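Local coordinates for protein malyl-CoA lyase/beta-methylmalyl-CoA lyase (Methylobacterium extorquens, PDB 5UGR) that belongs to the HpcH/HpaI aldolase/citrate lyase family of TIM-barrel proteins and binds a magnesium ion through three acidic side chains, at residues D236-A241 with E251-I256; H14-A19 with L263-F268; I102-V107 with I133-L138; A32-D37 with G69-M74. All coordinates share one frame; numbering follows the deposited sequence. Where two conformers were deposited one is given.

Contact 1 of 4, residues D236-A241 with E251-I256; sequences DGYTSA and EGKWAI
Tyr238 and Lys253 carry this contact, in which helix 235-248 of a TIM barrel packs on strand 252-255, the last strand of the closed sheet and the end of a beta-alpha-beta unit that starts with strand 223-226. The short segments run nearly antiparallel, 150° between their directions and 10.7 Å between their axes, a gap spanned by side chains. One hydrogen bond crosses it: the phenol OH of Tyr238 donates to Trp254 O over 2.8 Å. The carbonyl oxygen lies at the ring edge, in the ring plane, whereas the Tyr238 hydroxyl sits above the Trp254 carbonyl plane, 46° out of it. With CG anti to the backbone N, the Tyr238 ring reaches from the helix to the strand.

The packing contacts come from Lys253, whose methylenes run alongside the tyrosine, pointing back toward the helix. Its CE makes a CH-pi contact over one ring face, 4.1 Å from the Tyr238 centroid, and its CG lies 3.5 Å from Tyr238 OH. Ala241 adds a looser touch, its CB 4.4 Å from Lys253 CE.

The far end of the lysine is held by a salt bridge to Asp226 and a hydrogen bond to Gly227 O. The chain stays extended as far as CE and bends only at its last torsion (chi4 56°), where NZ turns off from the line of the methylenes.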
loop_
_atom_site.group_PDB
_atom_site.type_symbol
_atom_site.label_atom_id
_atom_site.label_comp_id
_atom_site.label_asym_id
_atom_site.label_seq_id
_atom_site.Cartn_x
_atom_site.Cartn_y
_atom_site.Cartn_z
ATOM N N ASP A 236 12.502 -41.474 -14.865
ATOM C CA ASP A 236 13.241 -40.553 -15.666
ATOM C C ASP A 236 12.566 -39.176 -15.755
ATOM O O ASP A 236 13.229 -38.129 -15.676
ATOM C CB ASP A 236 13.386 -41.064 -17.086
ATOM C CG ASP A 236 14.289 -42.293 -17.223
ATOM O OD1 ASP A 236 15.036 -42.663 -16.326
ATOM O OD2 ASP A 236 14.214 -42.929 -18.283
ATOM N N GLY A 237 11.258 -39.179 -15.905
ATOM C CA GLY A 237 10.522 -37.943 -15.898
ATOM C C GLY A 237 10.559 -37.236 -14.540
ATOM O O GLY A 237 10.666 -35.995 -14.466
ATOM N N TYR A 238 10.471 -37.997 -13.449
ATOM C CA TYR A 238 10.588 -37.416 -12.111
ATOM C C TYR A 238 11.930 -36.733 -11.988
ATOM O O TYR A 238 12.007 -35.568 -11.509
ATOM C CB TYR A 238 10.428 -38.471 -11.018
ATOM C CG TYR A 238 10.472 -37.916 -9.638
ATOM C CD1 TYR A 238 11.680 -37.649 -8.985
ATOM C CD2 TYR A 238 9.303 -37.590 -8.960
ATOM C CE1 TYR A 238 11.705 -37.079 -7.711
ATOM C CE2 TYR A 238 9.340 -37.014 -7.687
ATOM C CZ TYR A 238 10.525 -36.776 -7.063
ATOM O OH TYR A 238 10.554 -36.178 -5.816
ATOM N N THR A 239 12.994 -37.460 -12.340
ATOM C CA THR A 239 14.352 -36.964 -12.179
ATOM C C THR A 239 14.569 -35.715 -13.043
ATOM O O THR A 239 15.192 -34.740 -12.604
ATOM C CB THR A 239 15.374 -38.052 -12.504
ATOM O OG1 THR A 239 15.241 -39.086 -11.515
ATOM C CG2 THR A 239 16.776 -37.529 -12.444
ATOM N N SER A 240 14.039 -35.715 -14.274
ATOM C CA SER A 240 14.132 -34.527 -15.108
ATOM C C SER A 240 13.448 -33.321 -14.445
ATOM O O SER A 240 14.011 -32.225 -14.376
ATOM C CB SER A 240 13.524 -34.781 -16.500
ATOM O OG SER A 240 13.347 -33.578 -17.215
ATOM N N ALA A 241 12.235 -33.509 -13.957
ATOM C CA ALA A 241 11.508 -32.434 -13.302
ATOM C C ALA A 241 12.265 -31.915 -12.064
ATOM O O ALA A 241 12.353 -30.701 -11.824
ATOM C CB ALA A 241 10.120 -32.901 -12.872
ATOM N N GLU A 251 15.073 -26.414 -3.374
ATOM C CA GLU A 251 15.800 -27.161 -2.359
ATOM C C GLU A 251 15.309 -28.560 -2.136
ATOM O O GLU A 251 16.015 -29.341 -1.489
ATOM C CB GLU A 251 15.608 -26.327 -1.043
ATOM C CG GLU A 251 16.342 -26.750 0.098
ATOM C CD GLU A 251 16.427 -25.637 1.111
ATOM O OE1 GLU A 251 16.634 -26.074 2.242
ATOM O OE2 GLU A 251 16.381 -24.431 0.679
ATOM N N GLY A 252 14.098 -28.884 -2.629
ATOM C CA GLY A 252 13.552 -30.233 -2.473
ATOM C C GLY A 252 12.294 -30.427 -3.254
ATOM O O GLY A 252 11.823 -29.496 -3.939
ATOM N N LYS A 253 11.758 -31.654 -3.191
ATOM C CA LYS A 253 10.568 -32.018 -3.953
ATOM C C LYS A 253 9.770 -33.064 -3.195
ATOM O O LYS A 253 10.314 -33.897 -2.411
ATOM C CB LYS A 253 10.926 -32.562 -5.343
ATOM C CG LYS A 253 9.768 -32.809 -6.306
ATOM C CD LYS A 253 10.217 -33.098 -7.719
ATOM C CE LYS A 253 9.081 -33.465 -8.648
ATOM N NZ LYS A 253 8.042 -32.404 -8.663
ATOM N N TRP A 254 8.443 -33.014 -3.439
ATOM C CA TRP A 254 7.585 -34.009 -2.850
ATOM C C TRP A 254 7.842 -35.413 -3.416
ATOM O O TRP A 254 8.149 -35.586 -4.582
ATOM C CB TRP A 254 6.107 -33.691 -3.057
ATOM C CG TRP A 254 5.614 -32.494 -2.303
ATOM C CD1 TRP A 254 6.332 -31.420 -1.818
ATOM C CD2 TRP A 254 4.249 -32.215 -2.039
ATOM N NE1 TRP A 254 5.480 -30.517 -1.234
ATOM C CE2 TRP A 254 4.187 -30.970 -1.363
ATOM C CE3 TRP A 254 3.077 -32.894 -2.310
ATOM C CZ2 TRP A 254 2.983 -30.416 -0.967
ATOM C CZ3 TRP A 254 1.889 -32.362 -1.924
ATOM C CH2 TRP A 254 1.829 -31.119 -1.268
ATOM N N ALA A 255 7.596 -36.383 -2.536
ATOM C CA ALA A 255 7.444 -37.780 -2.882
ATOM C C ALA A 255 6.017 -38.191 -2.498
ATOM O O ALA A 255 5.596 -38.042 -1.344
ATOM C CB ALA A 255 8.486 -38.643 -2.175
ATOM N N ILE A 256 5.296 -38.702 -3.465
ATOM C CA ILE A 256 3.943 -39.217 -3.212
ATOM C C ILE A 256 3.874 -40.718 -3.484
ATOM O O ILE A 256 2.791 -41.315 -3.417
ATOM C CB ILE A 256 2.828 -38.428 -3.951
ATOM C CG1 ILE A 256 2.999 -38.452 -5.452
ATOM C CG2 ILE A 256 2.730 -36.977 -3.460
ATOM C CD1 ILE A 256 1.721 -38.009 -6.176
#

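Contact 2 of 4, residues H14-A19 with L263-F268; sequences HRSELA and LANEVF
Arg15 and Ser16 meet Asn265 where the first strand of the TIM barrel, 16-21, is covered by helix 259-268, which follows the eighth strand. Ser16 OG takes the crowded position between the backbone N and the carbonyl carbon and from there donates to Asn265 OD1 over 2.6 Å, tilted 27° from the amide carbonyl plane. The same hydroxyl also bonds to the backbone N of Asp37, and Asn265 ND2 to Lys35 O, so the amide is held at both ends.

Arg15 bends at chi3 (-58°), which brings its guanidinium flat over the Asn265 amide. The planes are 12° apart, with OD1 3.3 Å above the guanidinium plane and offset toward its rim. Asp37 forms a salt bridge with Arg15 NE, and Thr269 OG1 hydrogen-bonds to NH1.

Lower down, the Arg15 methylenes lie alongside the start of the Phe268 side chain, Arg15 CB 3.8 Å from Phe268 CB, while the Phe268 ring turns away from them toward Lys253 and Ala246. The Ala264 methyl packs against the main chain of 15-16, its CB 3.5 Å from Arg15 O and near Ser16 CB.

Within 14-19, the ring of His14 donates from NE2 to Glu17 OE2 over 2.8 Å, the oxygen lying close to the imidazole plane.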
loop_
_atom_site.group_PDB
_atom_site.type_symbol
_atom_site.label_atom_id
_atom_site.label_comp_id
_atom_site.label_asym_id
_atom_site.label_seq_id
_atom_site.Cartn_x
_atom_site.Cartn_y
_atom_site.Cartn_z
ATOM N N HIS A 14 15.713 -30.554 3.661
ATOM C CA HIS A 14 14.389 -30.661 3.064
ATOM C C HIS A 14 14.469 -31.111 1.595
ATOM O O HIS A 14 13.869 -30.513 0.702
ATOM C CB HIS A 14 13.732 -29.286 3.209
ATOM C CG HIS A 14 12.269 -29.266 3.024
ATOM N ND1 HIS A 14 11.479 -28.272 3.575
ATOM C CD2 HIS A 14 11.432 -30.086 2.363
ATOM C CE1 HIS A 14 10.221 -28.510 3.280
ATOM N NE2 HIS A 14 10.173 -29.588 2.526
ATOM N N ARG A 15 15.223 -32.165 1.329
ATOM C CA ARG A 15 15.354 -32.683 -0.039
ATOM C C ARG A 15 14.107 -33.407 -0.552
ATOM O O ARG A 15 13.757 -33.345 -1.739
ATOM C CB ARG A 15 16.561 -33.620 -0.129
ATOM C CG ARG A 15 17.891 -33.014 0.239
ATOM C CD ARG A 15 18.938 -34.059 0.469
ATOM N NE ARG A 15 18.560 -34.988 1.510
ATOM C CZ ARG A 15 19.137 -36.171 1.709
ATOM N NH1 ARG A 15 20.154 -36.592 0.959
ATOM N NH2 ARG A 15 18.713 -36.945 2.678
ATOM N N SER A 16 13.494 -34.160 0.355
ATOM C CA SER A 16 12.371 -35.027 0.083
ATOM C C SER A 16 11.277 -34.760 1.079
ATOM O O SER A 16 11.531 -34.634 2.294
ATOM C CB SER A 16 12.811 -36.504 0.144
ATOM O OG SER A 16 13.474 -36.817 1.354
ATOM N N GLU A 17 10.045 -34.647 0.555
ATOM C CA GLU A 17 8.869 -34.369 1.408
ATOM C C GLU A 17 7.819 -35.394 1.070
ATOM O O GLU A 17 7.195 -35.336 -0.009
ATOM C CB GLU A 17 8.405 -32.940 1.155
ATOM C CG GLU A 17 7.138 -32.531 1.885
ATOM C CD GLU A 17 6.821 -31.034 1.802
ATOM O OE1 GLU A 17 5.685 -30.612 2.192
ATOM O OE2 GLU A 17 7.727 -30.273 1.362
ATOM N N LEU A 18 7.619 -36.352 1.997
ATOM C CA LEU A 18 6.712 -37.477 1.740
ATOM C C LEU A 18 5.333 -37.171 2.294
ATOM O O LEU A 18 5.195 -36.832 3.473
ATOM C CB LEU A 18 7.263 -38.733 2.412
ATOM C CG LEU A 18 6.420 -39.989 2.340
ATOM C CD1 LEU A 18 6.414 -40.513 0.919
ATOM C CD2 LEU A 18 6.954 -41.051 3.275
ATOM N N ALA A 19 4.323 -37.335 1.438
ATOM C CA ALA A 19 2.931 -37.192 1.773
ATOM C C ALA A 19 2.352 -38.517 2.217
ATOM O O ALA A 19 2.441 -39.495 1.480
ATOM C CB ALA A 19 2.175 -36.725 0.561
ATOM N N LEU A 263 15.031 -40.658 -5.256
ATOM C CA LEU A 263 15.263 -39.810 -6.438
ATOM C C LEU A 263 15.424 -38.342 -5.994
ATOM O O LEU A 263 16.369 -37.673 -6.409
ATOM C CB LEU A 263 14.182 -39.943 -7.509
ATOM C CG LEU A 263 13.905 -41.317 -8.077
ATOM C CD1 LEU A 263 12.744 -41.277 -9.019
ATOM C CD2 LEU A 263 15.137 -41.831 -8.765
ATOM N N ALA A 264 14.544 -37.880 -5.092
ATOM C CA ALA A 264 14.624 -36.500 -4.563
ATOM C C ALA A 264 15.865 -36.340 -3.724
ATOM O O ALA A 264 16.596 -35.324 -3.852
ATOM C CB ALA A 264 13.384 -36.144 -3.765
ATOM N N ASN A 265 16.134 -37.326 -2.851
ATOM C CA ASN A 265 17.332 -37.184 -2.048
ATOM C C ASN A 265 18.595 -37.039 -2.856
ATOM O O ASN A 265 19.507 -36.265 -2.487
ATOM C CB ASN A 265 17.449 -38.325 -1.066
ATOM C CG ASN A 265 16.461 -38.189 0.123
ATOM O OD1 ASN A 265 15.904 -37.133 0.386
ATOM N ND2 ASN A 265 16.239 -39.286 0.830
ATOM N N GLU A 266 18.693 -37.805 -3.939
ATOM C CA GLU A 266 19.909 -37.745 -4.757
ATOM C C GLU A 266 20.027 -36.390 -5.477
ATOM O O GLU A 266 21.092 -35.777 -5.494
ATOM C CB GLU A 266 19.896 -38.858 -5.812
ATOM C CG GLU A 266 21.120 -38.792 -6.740
ATOM C CD GLU A 266 21.494 -40.147 -7.364
ATOM O OE1 GLU A 266 20.616 -40.782 -8.003
ATOM O OE2 GLU A 266 22.680 -40.566 -7.215
ATOM N N VAL A 267 18.917 -35.916 -6.077
ATOM C CA VAL A 267 18.990 -34.709 -6.887
ATOM C C VAL A 267 19.306 -33.488 -6.027
ATOM O O VAL A 267 20.133 -32.655 -6.444
ATOM C CB VAL A 267 17.664 -34.490 -7.638
ATOM C CG1 VAL A 267 17.562 -33.079 -8.192
ATOM C CG2 VAL A 267 17.544 -35.506 -8.753
ATOM N N PHE A 268 18.688 -33.384 -4.834
ATOM C CA PHE A 268 18.771 -32.170 -4.036
ATOM C C PHE A 268 19.885 -32.179 -2.976
ATOM O O PHE A 268 19.995 -31.241 -2.177
ATOM C CB PHE A 268 17.410 -31.855 -3.397
ATOM C CG PHE A 268 16.339 -31.520 -4.405
ATOM C CD1 PHE A 268 16.285 -30.261 -4.972
ATOM C CD2 PHE A 268 15.448 -32.457 -4.831
ATOM C CE1 PHE A 268 15.309 -29.955 -5.903
ATOM C CE2 PHE A 268 14.475 -32.159 -5.759
ATOM C CZ PHE A 268 14.420 -30.911 -6.336
#

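Contact 3 of 4, residues I102-V107 with I133-L138; sequences ILIPKV and IGFEVL
The Phe135 ring carries the Ile104 CD1 methyl over one face, a CH-pi contact 4.2 Å from the centroid, 18° off the ring normal and offset toward the rim. Ile102 CB touches the same ring at CD1, 4.1 Å away. Val113 and Ile116 of helix 110-127 also pack on this phenylalanine, so it is clamped between sheet and helix as part of the layer between barrel strands and outer helices.

The backbones form a parallel pair of adjacent TIM-barrel strands, Ile102 beside Phe135, Leu103 beside Glu136 and Ile104 beside Val137, and helix 110-127 makes the beta-alpha-beta crossover between them. Four hydrogen bonds alternate, Ile102 N to Gly134 O, Glu136 N to Ile102 O, Ile104 N to Glu136 O and Leu138 N to Ile104 O, 2.9 to 3.0 Å, and Val107 N to Leu138 O adds a longer one of 3.2 Å beyond the last bridge. A water bridges Val107 O and Leu138 O there.

Leu103 and Glu136 point to the other face, into the barrel. Leu103, CG anti to its own amide nitrogen (chi1 169°), swings CD1 to 3.5 Å from Glu136 OE2 and 3.9 Å from Leu138 CD1.

Past the strand end, Lys106 salt-bridges Asp81 of its own chain and Asp304 of a neighbouring subunit, and its backbone N bonds to the magnesium ligand Glu140. Within the barrel, Glu136 OE2 is hydrogen-bonded to Ser162 OG, with Glu17 close by, so the position of this buried carboxylate is set by one polar partner and by the Leu103 methyls packed against it.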
loop_
_atom_site.group_PDB
_atom_site.type_symbol
_atom_site.label_atom_id
_atom_site.label_comp_id
_atom_site.label_asym_id
_atom_site.label_seq_id
_atom_site.Cartn_x
_atom_site.Cartn_y
_atom_site.Cartn_z
ATOM N N ILE A 102 3.399 -27.166 10.642
ATOM C CA ILE A 102 2.076 -27.241 10.006
ATOM C C ILE A 102 2.192 -26.750 8.554
ATOM O O ILE A 102 2.840 -25.706 8.315
ATOM C CB ILE A 102 1.054 -26.374 10.777
ATOM C CG1 ILE A 102 0.754 -27.009 12.145
ATOM C CG2 ILE A 102 -0.229 -26.190 9.977
ATOM C CD1 ILE A 102 -0.054 -26.156 13.096
ATOM N N LEU A 103 1.667 -27.558 7.650
ATOM C CA LEU A 103 1.549 -27.249 6.225
ATOM C C LEU A 103 0.112 -26.716 6.006
ATOM O O LEU A 103 -0.883 -27.427 6.200
ATOM C CB LEU A 103 1.856 -28.465 5.353
ATOM C CG LEU A 103 1.540 -28.383 3.869
ATOM C CD1 LEU A 103 2.183 -27.144 3.241
ATOM C CD2 LEU A 103 2.029 -29.644 3.177
ATOM N N ILE A 104 0.038 -25.430 5.639
ATOM C CA ILE A 104 -1.221 -24.728 5.483
ATOM C C ILE A 104 -1.546 -24.780 3.970
ATOM O O ILE A 104 -0.764 -24.284 3.149
ATOM C CB ILE A 104 -1.161 -23.263 5.913
ATOM C CG1 ILE A 104 -0.602 -23.115 7.327
ATOM C CG2 ILE A 104 -2.537 -22.620 5.817
ATOM C CD1 ILE A 104 -0.255 -21.681 7.714
ATOM N N PRO A 105 -2.683 -25.362 3.581
ATOM C CA PRO A 105 -3.041 -25.513 2.174
ATOM C C PRO A 105 -3.725 -24.274 1.581
ATOM O O PRO A 105 -4.320 -23.457 2.321
ATOM C CB PRO A 105 -4.007 -26.719 2.198
ATOM C CG PRO A 105 -4.751 -26.488 3.493
ATOM C CD PRO A 105 -3.698 -26.009 4.456
ATOM N N LYS A 106 -3.583 -24.157 0.249
ATOM C CA LYS A 106 -4.418 -23.224 -0.502
ATOM C C LYS A 106 -4.262 -21.788 -0.062
ATOM O O LYS A 106 -5.183 -20.991 -0.095
ATOM C CB LYS A 106 -5.891 -23.627 -0.524
ATOM C CG LYS A 106 -6.131 -25.057 -0.917
ATOM C CD LYS A 106 -7.579 -25.452 -0.919
ATOM C CE LYS A 106 -8.394 -25.007 0.298
ATOM N NZ LYS A 106 -9.773 -25.641 0.289
ATOM N N VAL A 107 -3.063 -21.421 0.391
ATOM C CA VAL A 107 -2.924 -20.073 0.989
ATOM C C VAL A 107 -3.108 -19.002 -0.106
ATOM O O VAL A 107 -2.553 -19.107 -1.205
ATOM C CB VAL A 107 -1.551 -19.897 1.692
ATOM C CG1 VAL A 107 -1.332 -18.471 2.205
ATOM C CG2 VAL A 107 -1.457 -20.889 2.845
ATOM N N ILE A 133 6.426 -24.424 16.765
ATOM C CA ILE A 133 6.071 -25.003 15.449
ATOM C C ILE A 133 6.432 -24.023 14.324
ATOM O O ILE A 133 6.240 -22.804 14.447
ATOM C CB ILE A 133 4.566 -25.338 15.437
ATOM C CG1 ILE A 133 4.330 -26.660 16.184
ATOM C CG2 ILE A 133 3.940 -25.334 14.036
ATOM C CD1 ILE A 133 2.861 -26.873 16.534
ATOM N N GLY A 134 6.931 -24.568 13.218
ATOM C CA GLY A 134 7.160 -23.785 12.001
ATOM C C GLY A 134 6.036 -24.013 11.014
ATOM O O GLY A 134 5.355 -25.018 11.072
ATOM N N PHE A 135 5.955 -23.129 10.027
ATOM C CA PHE A 135 4.962 -23.227 8.978
ATOM C C PHE A 135 5.598 -23.475 7.598
ATOM O O PHE A 135 6.652 -22.873 7.217
ATOM C CB PHE A 135 4.101 -21.981 8.862
ATOM C CG PHE A 135 3.190 -21.680 10.032
ATOM C CD1 PHE A 135 2.770 -22.653 10.939
ATOM C CD2 PHE A 135 2.638 -20.434 10.153
ATOM C CE1 PHE A 135 1.865 -22.353 11.934
ATOM C CE2 PHE A 135 1.712 -20.142 11.149
ATOM C CZ PHE A 135 1.335 -21.121 12.064
ATOM N N GLU A 136 4.902 -24.269 6.808
ATOM C CA GLU A 136 5.119 -24.357 5.366
ATOM C C GLU A 136 3.768 -23.956 4.750
ATOM O O GLU A 136 2.710 -24.291 5.262
ATOM C CB GLU A 136 5.480 -25.782 4.930
ATOM C CG GLU A 136 5.697 -25.979 3.435
ATOM C CD GLU A 136 6.114 -27.456 3.141
ATOM O OE1 GLU A 136 7.088 -27.920 3.812
ATOM O OE2 GLU A 136 5.424 -28.105 2.282
ATOM N N VAL A 137 3.816 -23.214 3.639
ATOM C CA VAL A 137 2.607 -22.856 2.903
ATOM C C VAL A 137 2.598 -23.494 1.550
ATOM O O VAL A 137 3.609 -23.563 0.869
ATOM C CB VAL A 137 2.427 -21.340 2.810
ATOM C CG1 VAL A 137 2.178 -20.708 4.159
ATOM C CG2 VAL A 137 3.484 -20.720 2.059
ATOM N N LEU A 138 1.431 -23.953 1.154
ATOM C CA LEU A 138 1.196 -24.419 -0.206
ATOM C C LEU A 138 0.696 -23.277 -1.075
ATOM O O LEU A 138 -0.334 -22.626 -0.737
ATOM C CB LEU A 138 0.173 -25.553 -0.199
ATOM C CG LEU A 138 0.739 -26.938 -0.406
ATOM C CD1 LEU A 138 -0.135 -28.005 0.214
ATOM C CD2 LEU A 138 1.000 -27.204 -1.862
HETATM O O HOH W 1 -2.509 -21.381 -2.865
#

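Contact 4 of 4, residues A32-D37 with G69-M74; sequences AASKAD and GNKTMM
Lys71 NZ is gripped by two backbone carbonyls of the loop 32-37, Ala32 O and Ser34 O, each 2.9 Å away. The ammonium stands above the Ala32 carbonyl plane, 47° out of it, but is tilted only 23° from that of Ser34. On its way there the lysine chain runs alongside the loop, with CG 3.5 Å from Ala36 O and CE 3.8 Å from Ser34 OG. It is extended up to its last torsion, where a bend (chi4 66°) brings NZ within bonding distance of both oxygens.

Beside it the main chains join: Thr72 N donates to Asp37 O at 3.1 Å. A water donates to the same oxygen and accepts from Thr72 OG1, closing a small polar ring.

Further out, Ser34 OG bonds to Ser31 O and receives a weak bond from Ala36 N, which braces the loop offering the carbonyls. The Asp37 side chain leaves the main chain on the side away from Lys71, and its carboxylate forms a salt bridge with Lys324, while Arg98 takes up the carbonyls of Gly69 and Lys71. The whole joins the loop after helix 25-32 to the start of strand 72-76, at the N-terminal end of the parallel strands in a TIM barrel.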
loop_
_atom_site.group_PDB
_atom_site.type_symbol
_atom_site.label_atom_id
_atom_site.label_comp_id
_atom_site.label_asym_id
_atom_site.label_seq_id
_atom_site.Cartn_x
_atom_site.Cartn_y
_atom_site.Cartn_z
ATOM N N ALA A 32 7.398 -44.177 8.815
ATOM C CA ALA A 32 8.270 -43.744 9.886
ATOM C C ALA A 32 9.679 -44.282 9.733
ATOM O O ALA A 32 10.624 -43.638 10.204
ATOM C CB ALA A 32 7.712 -44.157 11.245
ATOM N N ALA A 33 9.831 -45.409 9.036
ATOM C CA ALA A 33 11.143 -45.996 8.791
ATOM C C ALA A 33 11.766 -45.577 7.448
ATOM O O ALA A 33 12.827 -46.089 7.080
ATOM C CB ALA A 33 11.021 -47.517 8.841
ATOM N N SER A 34 11.104 -44.675 6.719
ATOM C CA SER A 34 11.569 -44.280 5.397
ATOM C C SER A 34 12.759 -43.331 5.508
ATOM O O SER A 34 13.139 -42.858 6.575
ATOM C CB SER A 34 10.467 -43.626 4.588
ATOM O OG SER A 34 10.253 -42.307 5.030
ATOM N N LYS A 35 13.321 -43.082 4.332
ATOM C CA LYS A 35 14.431 -42.159 4.148
ATOM C C LYS A 35 14.035 -40.720 3.802
ATOM O O LYS A 35 14.889 -39.892 3.471
ATOM C CB LYS A 35 15.405 -42.720 3.125
ATOM C CG LYS A 35 16.097 -44.017 3.581
ATOM C CD LYS A 35 16.997 -44.528 2.491
ATOM C CE LYS A 35 17.545 -45.896 2.905
ATOM N NZ LYS A 35 18.518 -46.360 1.870
ATOM N N ALA A 36 12.772 -40.388 3.951
ATOM C CA ALA A 36 12.322 -39.004 3.689
ATOM C C ALA A 36 12.894 -38.077 4.724
ATOM O O ALA A 36 12.980 -38.411 5.909
ATOM C CB ALA A 36 10.823 -38.937 3.757
ATOM N N ASP A 37 13.231 -36.862 4.282
ATOM C CA ASP A 37 13.692 -35.812 5.216
ATOM C C ASP A 37 12.551 -35.225 6.014
ATOM O O ASP A 37 12.697 -34.875 7.187
ATOM C CB ASP A 37 14.388 -34.697 4.466
ATOM C CG ASP A 37 15.739 -35.107 3.811
ATOM O OD1 ASP A 37 16.367 -36.086 4.280
ATOM O OD2 ASP A 37 16.190 -34.367 2.895
ATOM N N GLY A 69 12.297 -40.887 14.298
ATOM C CA GLY A 69 13.660 -40.410 14.232
ATOM C C GLY A 69 13.795 -38.899 14.317
ATOM O O GLY A 69 13.083 -38.265 15.111
ATOM N N ASN A 70 14.756 -38.343 13.547
ATOM C CA ASN A 70 14.958 -36.940 13.489
ATOM C C ASN A 70 14.262 -36.307 12.287
ATOM O O ASN A 70 14.631 -35.184 11.892
ATOM C CB ASN A 70 16.446 -36.615 13.474
ATOM C CG ASN A 70 16.751 -35.149 13.721
ATOM O OD1 ASN A 70 17.686 -34.586 13.060
ATOM N ND2 ASN A 70 16.039 -34.500 14.594
ATOM N N LYS A 71 13.277 -37.001 11.711
ATOM C CA LYS A 71 12.509 -36.408 10.581
ATOM C C LYS A 71 11.810 -35.136 11.004
ATOM O O LYS A 71 11.392 -34.987 12.147
ATOM C CB LYS A 71 11.504 -37.421 10.020
ATOM C CG LYS A 71 12.185 -38.629 9.328
ATOM C CD LYS A 71 11.075 -39.560 8.943
ATOM C CE LYS A 71 11.530 -40.765 8.213
ATOM N NZ LYS A 71 12.353 -41.616 9.087
ATOM N N THR A 72 11.691 -34.190 10.074
ATOM C CA THR A 72 10.808 -33.039 10.302
ATOM C C THR A 72 9.369 -33.529 10.085
ATOM O O THR A 72 9.014 -33.903 8.965
ATOM C CB THR A 72 11.137 -31.880 9.379
ATOM O OG1 THR A 72 12.488 -31.451 9.583
ATOM C CG2 THR A 72 10.203 -30.715 9.574
ATOM N N MET A 73 8.567 -33.486 11.148
ATOM C CA MET A 73 7.216 -34.040 11.119
ATOM C C MET A 73 6.198 -32.917 11.036
ATOM O O MET A 73 6.197 -31.963 11.836
ATOM C CB MET A 73 6.970 -34.910 12.361
ATOM C CG MET A 73 7.778 -36.196 12.370
ATOM S SD MET A 73 7.608 -37.219 10.874
ATOM C CE MET A 73 5.816 -37.485 10.845
ATOM N N MET A 74 5.306 -33.062 10.047
ATOM C CA MET A 74 4.341 -32.028 9.704
ATOM C C MET A 74 2.941 -32.626 9.572
ATOM O O MET A 74 2.803 -33.819 9.332
ATOM C CB MET A 74 4.809 -31.385 8.374
ATOM C CG MET A 74 4.087 -30.115 7.907
ATOM S SD MET A 74 5.140 -29.126 6.805
ATOM C CE MET A 74 5.329 -30.252 5.415
HETATM O O HOH W 2 14.375 -32.503 7.976
#

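Overall arrangement
All four contacts reach one closed eight-stranded parallel barrel. Contacts 1 and 2, their centres 7 Å apart, share the seam where strands 252-255 and 16-21 close it, through Lys253 N to Arg15 O (3.0 Å) and Ala255 N to Glu17 O (2.8 Å). Contact 2 joins contact 4 by the salt bridge from Arg15 NE to Asp37 OD2 (2.8 Å). Inside the barrel, Glu17 OE1 of contact 2 lies 2.5 Å from Glu136 OE2 of contact 3, and Met74 CE of contact 4 packs 3.3 Å from Glu136 OE1. Magnesium, held by Asp45, Glu140 and Asp167, is about 6 Å from the nearest atom of the Trp254 side chain and about 5 Å from that of Lys106.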